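Local structure of GP37 (Pseudomonas phage phikz, 5FT0) at residues A[72-84]-A[215-227]. The protein probably inhibits the host ribonuclease RNase E, blocking RNA turnover by the bacterial RNA degradosome during phage infection. Residues are numbered along the deposited sequence; the frame is centred on the assembly and turned at random.
Sequences EYVLSRIIADNLK and GCHPDVEEVLFTI
The imidazole of His217 is sandwiched between an isoleucine methyl and a proline methylene. Ile79 CD1 stands 3.5 Å from the ring centroid and only 7° off its normal, a CH-pi contact, while Pro218 CD lies against the opposite face, displaced toward the rim. Both ring nitrogens are engaged: ND1 accepts from Asp219 N at 3.1 Å within the type I turn from His217 to Val220, and NE2 is bonded to the carbonyl oxygen of Ala14 in helix 8-15. These bonds limit rotation of the ring and hold one face toward Ile79 of helix 72-82.

The Phe225 ring is met differently. Ala80 O approaches its edge, 3.4 Å from CE2, with Lys84 CG also near the ring plane; Leu83 CD1 comes in obliquely, 3.9 Å from Phe225 CD2.

Between the two rings, Val223 spreads its methyls along the helix. With CG1 anti to the backbone N, that branch reaches Ala80 CB and Leu83 CD1, while CG2 meets Ile79 CG2 at 3.9 Å. Ala80 CB also sits 3.2 Å from Leu224 O, evidence of close helix-to-strand packing.

Toward the hairpin end, Val220 CG1 lies 3.4 Å from Glu72 O and also touches Leu75 and Ser76. The Glu72 and Glu221 carboxylates come near each other with planes 81° apart, an arrangement that may raise their proton affinity. One water bridges Ser76 O and Leu224 N.

The axes of helix 72-82 and strand 222-227 approach to 7.6 Å at -45°. With strands 206-217 and 220-232 antiparallel neighbours, this is alpha/beta packing of helix 67-82 against a beta hairpin of the larger sheet; Glu222, whose CB points away from the helix, touches the bound arginine beside Glu214 of its pocket.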
loop_
_atom_site.group_PDB
_atom_site.type_symbol
_atom_site.label_atom_id
_atom_site.label_comp_id
_atom_site.label_asym_id
_atom_site.label_seq_id
_atom_site.Cartn_x
_atom_site.Cartn_y
_atom_site.Cartn_z
ATOM N N GLU A 72 0.512 -11.837 28.659
ATOM C CA GLU A 72 -0.751 -11.189 28.995
ATOM C C GLU A 72 -1.041 -10.035 28.047
ATOM O O GLU A 72 -2.175 -9.869 27.583
ATOM C CB GLU A 72 -0.725 -10.694 30.440
ATOM C CG GLU A 72 -1.620 -11.468 31.384
ATOM C CD GLU A 72 -1.863 -10.728 32.685
ATOM O OE1 GLU A 72 -1.008 -9.903 33.076
ATOM O OE2 GLU A 72 -2.914 -10.965 33.315
ATOM N N TYR A 73 -0.023 -9.223 27.748
ATOM C CA TYR A 73 -0.232 -8.076 26.868
ATOM C C TYR A 73 -0.696 -8.522 25.487
ATOM O O TYR A 73 -1.649 -7.965 24.930
ATOM C CB TYR A 73 1.044 -7.242 26.753
ATOM C CG TYR A 73 0.873 -6.074 25.812
ATOM C CD1 TYR A 73 0.261 -4.904 26.236
ATOM C CD2 TYR A 73 1.291 -6.152 24.490
ATOM C CE1 TYR A 73 0.080 -3.841 25.375
ATOM C CE2 TYR A 73 1.115 -5.090 23.621
ATOM C CZ TYR A 73 0.510 -3.938 24.071
ATOM O OH TYR A 73 0.333 -2.878 23.215
ATOM N N VAL A 74 -0.026 -9.523 24.913
ATOM C CA VAL A 74 -0.380 -9.984 23.574
ATOM C C VAL A 74 -1.794 -10.552 23.563
ATOM O O VAL A 74 -2.558 -10.333 22.616
ATOM C CB VAL A 74 0.651 -11.011 23.068
ATOM C CG1 VAL A 74 0.217 -11.579 21.723
ATOM C CG2 VAL A 74 2.025 -10.370 22.950
ATOM N N LEU A 75 -2.168 -11.284 24.616
ATOM C CA LEU A 75 -3.535 -11.785 24.717
ATOM C C LEU A 75 -4.543 -10.641 24.728
ATOM O O LEU A 75 -5.594 -10.727 24.083
ATOM C CB LEU A 75 -3.694 -12.650 25.968
ATOM C CG LEU A 75 -3.171 -14.084 25.893
ATOM C CD1 LEU A 75 -3.373 -14.802 27.222
ATOM C CD2 LEU A 75 -3.871 -14.835 24.769
ATOM N N SER A 76 -4.232 -9.555 25.443
ATOM C CA SER A 76 -5.159 -8.429 25.503
ATOM C C SER A 76 -5.334 -7.771 24.140
ATOM O O SER A 76 -6.408 -7.233 23.847
ATOM C CB SER A 76 -4.680 -7.401 26.532
ATOM O OG SER A 76 -3.601 -6.636 26.027
ATOM N N ARG A 77 -4.296 -7.797 23.298
ATOM C CA ARG A 77 -4.440 -7.280 21.940
ATOM C C ARG A 77 -5.257 -8.233 21.074
ATOM O O ARG A 77 -6.015 -7.791 20.202
ATOM C CB ARG A 77 -3.066 -7.033 21.311
ATOM C CG ARG A 77 -2.177 -6.026 22.052
ATOM C CD ARG A 77 -2.842 -4.665 22.212
ATOM N NE ARG A 77 -3.143 -4.028 20.928
ATOM C CZ ARG A 77 -2.369 -3.124 20.336
ATOM N NH1 ARG A 77 -1.233 -2.744 20.905
ATOM N NH2 ARG A 77 -2.732 -2.596 19.174
ATOM N N ILE A 78 -5.112 -9.543 21.287
ATOM C CA ILE A 78 -5.902 -10.505 20.524
ATOM C C ILE A 78 -7.372 -10.419 20.917
ATOM O O ILE A 78 -8.263 -10.467 20.060
ATOM C CB ILE A 78 -5.344 -11.927 20.713
ATOM C CG1 ILE A 78 -3.917 -12.022 20.173
ATOM C CG2 ILE A 78 -6.244 -12.958 20.036
ATOM C CD1 ILE A 78 -3.279 -13.382 20.389
ATOM N N ILE A 79 -7.650 -10.290 22.217
ATOM C CA ILE A 79 -9.027 -10.145 22.678
ATOM C C ILE A 79 -9.662 -8.901 22.069
ATOM O O ILE A 79 -10.758 -8.956 21.496
ATOM C CB ILE A 79 -9.077 -10.106 24.215
ATOM C CG1 ILE A 79 -8.600 -11.439 24.803
ATOM C CG2 ILE A 79 -10.482 -9.759 24.698
ATOM C CD1 ILE A 79 -8.368 -11.389 26.293
ATOM N N ALA A 80 -8.975 -7.759 22.179
ATOM C CA ALA A 80 -9.498 -6.523 21.604
ATOM C C ALA A 80 -9.683 -6.646 20.097
ATOM O O ALA A 80 -10.647 -6.113 19.537
ATOM C CB ALA A 80 -8.571 -5.356 21.941
ATOM N N ASP A 81 -8.771 -7.355 19.425
ATOM C CA ASP A 81 -8.873 -7.539 17.981
ATOM C C ASP A 81 -10.132 -8.299 17.582
ATOM O O ASP A 81 -10.635 -8.123 16.467
ATOM C CB ASP A 81 -7.639 -8.275 17.459
ATOM C CG ASP A 81 -6.675 -7.359 16.741
ATOM O OD1 ASP A 81 -7.146 -6.441 16.035
ATOM O OD2 ASP A 81 -5.449 -7.560 16.872
ATOM N N ASN A 82 -10.648 -9.154 18.459
ATOM C CA ASN A 82 -11.780 -10.000 18.110
ATOM C C ASN A 82 -13.113 -9.467 18.612
ATOM O O ASN A 82 -14.149 -10.074 18.319
ATOM C CB ASN A 82 -11.553 -11.420 18.636
ATOM C CG ASN A 82 -10.613 -12.214 17.752
ATOM O OD1 ASN A 82 -11.038 -12.825 16.772
ATOM N ND2 ASN A 82 -9.325 -12.192 18.081
ATOM N N LEU A 83 -13.113 -8.353 19.349
ATOM C CA LEU A 83 -14.369 -7.705 19.713
ATOM C C LEU A 83 -15.170 -7.312 18.480
ATOM O O LEU A 83 -16.404 -7.294 18.525
ATOM C CB LEU A 83 -14.100 -6.469 20.574
ATOM C CG LEU A 83 -13.517 -6.725 21.960
ATOM C CD1 LEU A 83 -13.210 -5.405 22.663
ATOM C CD2 LEU A 83 -14.473 -7.575 22.783
ATOM N N LYS A 84 -14.484 -6.997 17.378
ATOM C CA LYS A 84 -15.154 -6.645 16.133
ATOM C C LYS A 84 -16.078 -7.747 15.638
ATOM O O LYS A 84 -17.025 -7.460 14.898
ATOM C CB LYS A 84 -14.121 -6.335 15.048
ATOM C CG LYS A 84 -13.569 -4.927 15.088
ATOM C CD LYS A 84 -12.358 -4.810 14.179
ATOM C CE LYS A 84 -11.174 -5.559 14.768
ATOM N NZ LYS A 84 -10.131 -5.859 13.750
ATOM N N GLY A 215 -12.018 -2.495 29.377
ATOM C CA GLY A 215 -12.808 -3.674 29.668
ATOM C C GLY A 215 -12.106 -4.610 30.630
ATOM O O GLY A 215 -10.883 -4.752 30.605
ATOM N N CYS A 216 -12.901 -5.261 31.474
ATOM C CA CYS A 216 -12.401 -6.278 32.385
ATOM C C CYS A 216 -12.552 -7.654 31.748
ATOM O O CYS A 216 -13.642 -8.019 31.297
ATOM C CB CYS A 216 -13.154 -6.222 33.714
ATOM S SG CYS A 216 -12.557 -7.375 34.965
ATOM N N HIS A 217 -11.458 -8.408 31.712
ATOM C CA HIS A 217 -11.441 -9.760 31.185
ATOM C C HIS A 217 -10.664 -10.644 32.150
ATOM O O HIS A 217 -9.645 -10.212 32.700
ATOM C CB HIS A 217 -10.800 -9.796 29.788
ATOM C CG HIS A 217 -10.882 -11.129 29.113
ATOM N ND1 HIS A 217 -10.025 -12.169 29.408
ATOM C CD2 HIS A 217 -11.709 -11.587 28.143
ATOM C CE1 HIS A 217 -10.329 -13.213 28.656
ATOM N NE2 HIS A 217 -11.346 -12.886 27.879
ATOM N N PRO A 218 -11.119 -11.877 32.382
ATOM C CA PRO A 218 -10.504 -12.704 33.437
ATOM C C PRO A 218 -9.026 -13.005 33.231
ATOM O O PRO A 218 -8.339 -13.302 34.214
ATOM C CB PRO A 218 -11.339 -13.992 33.402
ATOM C CG PRO A 218 -12.641 -13.585 32.804
ATOM C CD PRO A 218 -12.318 -12.512 31.808
ATOM N N ASP A 219 -8.512 -12.937 32.004
ATOM C CA ASP A 219 -7.165 -13.410 31.706
ATOM C C ASP A 219 -6.144 -12.294 31.534
ATOM O O ASP A 219 -4.950 -12.582 31.407
ATOM C CB ASP A 219 -7.183 -14.280 30.445
ATOM C CG ASP A 219 -7.990 -15.550 30.627
ATOM O OD1 ASP A 219 -8.117 -16.011 31.781
ATOM O OD2 ASP A 219 -8.495 -16.090 29.620
ATOM N N VAL A 220 -6.571 -11.033 31.520
ATOM C CA VAL A 220 -5.671 -9.916 31.268
ATOM C C VAL A 220 -5.992 -8.794 32.242
ATOM O O VAL A 220 -7.072 -8.741 32.834
ATOM C CB VAL A 220 -5.771 -9.398 29.815
ATOM C CG1 VAL A 220 -5.305 -10.462 28.828
ATOM C CG2 VAL A 220 -7.188 -8.955 29.511
ATOM N N GLU A 221 -5.029 -7.883 32.400
ATOM C CA GLU A 221 -5.253 -6.729 33.262
ATOM C C GLU A 221 -6.366 -5.846 32.718
ATOM O O GLU A 221 -7.173 -5.308 33.487
ATOM C CB GLU A 221 -3.962 -5.923 33.416
ATOM C CG GLU A 221 -2.862 -6.650 34.170
ATOM C CD GLU A 221 -1.820 -5.707 34.741
ATOM O OE1 GLU A 221 -1.765 -4.534 34.310
ATOM O OE2 GLU A 221 -1.054 -6.141 35.627
ATOM N N GLU A 222 -6.442 -5.704 31.396
ATOM C CA GLU A 222 -7.333 -4.720 30.803
ATOM C C GLU A 222 -7.506 -5.010 29.318
ATOM O O GLU A 222 -6.568 -5.455 28.654
ATOM C CB GLU A 222 -6.767 -3.315 31.006
ATOM C CG GLU A 222 -7.745 -2.188 30.825
ATOM C CD GLU A 222 -7.118 -0.856 31.171
ATOM O OE1 GLU A 222 -5.904 -0.690 30.922
ATOM O OE2 GLU A 222 -7.830 0.015 31.706
ATOM N N VAL A 223 -8.707 -4.755 28.808
ATOM C CA VAL A 223 -8.975 -4.748 27.376
ATOM C C VAL A 223 -9.237 -3.309 26.959
ATOM O O VAL A 223 -10.076 -2.627 27.560
ATOM C CB VAL A 223 -10.165 -5.652 27.011
ATOM C CG1 VAL A 223 -10.440 -5.573 25.519
ATOM C CG2 VAL A 223 -9.884 -7.086 27.431
ATOM N N LEU A 224 -8.518 -2.849 25.939
ATOM C CA LEU A 224 -8.635 -1.487 25.440
ATOM C C LEU A 224 -9.188 -1.508 24.023
ATOM O O LEU A 224 -8.851 -2.392 23.232
ATOM C CB LEU A 224 -7.279 -0.770 25.452
ATOM C CG LEU A 224 -6.537 -0.685 26.789
ATOM C CD1 LEU A 224 -5.197 0.010 26.605
ATOM C CD2 LEU A 224 -7.379 0.030 27.832
ATOM N N PHE A 225 -10.027 -0.525 23.705
ATOM C CA PHE A 225 -10.576 -0.390 22.364
ATOM C C PHE A 225 -10.941 1.068 22.131
ATOM O O PHE A 225 -11.540 1.711 22.997
ATOM C CB PHE A 225 -11.808 -1.283 22.160
ATOM C CG PHE A 225 -12.122 -1.567 20.713
ATOM C CD1 PHE A 225 -12.720 -0.607 19.912
ATOM C CD2 PHE A 225 -11.822 -2.799 20.159
ATOM C CE1 PHE A 225 -13.005 -0.872 18.584
ATOM C CE2 PHE A 225 -12.108 -3.071 18.832
ATOM C CZ PHE A 225 -12.698 -2.106 18.045
ATOM N N THR A 226 -10.574 1.581 20.961
ATOM C CA THR A 226 -10.896 2.947 20.573
ATOM C C THR A 226 -11.553 2.940 19.200
ATOM O O THR A 226 -11.158 2.173 18.316
ATOM C CB THR A 226 -9.639 3.841 20.555
ATOM O OG1 THR A 226 -9.121 3.972 21.887
ATOM C CG2 THR A 226 -9.961 5.226 20.013
ATOM N N ILE A 227 -12.572 3.778 19.039
ATOM C CA ILE A 227 -13.175 4.058 17.744
ATOM C C ILE A 227 -12.923 5.523 17.425
ATOM O O ILE A 227 -13.241 6.401 18.236
ATOM C CB ILE A 227 -14.684 3.751 17.735
ATOM C CG1 ILE A 227 -14.931 2.280 18.064
ATOM C CG2 ILE A 227 -15.286 4.111 16.388
ATOM C CD1 ILE A 227 -16.390 1.895 18.045
HETATM O O HOH W 1 -6.318 -4.507 24.603
#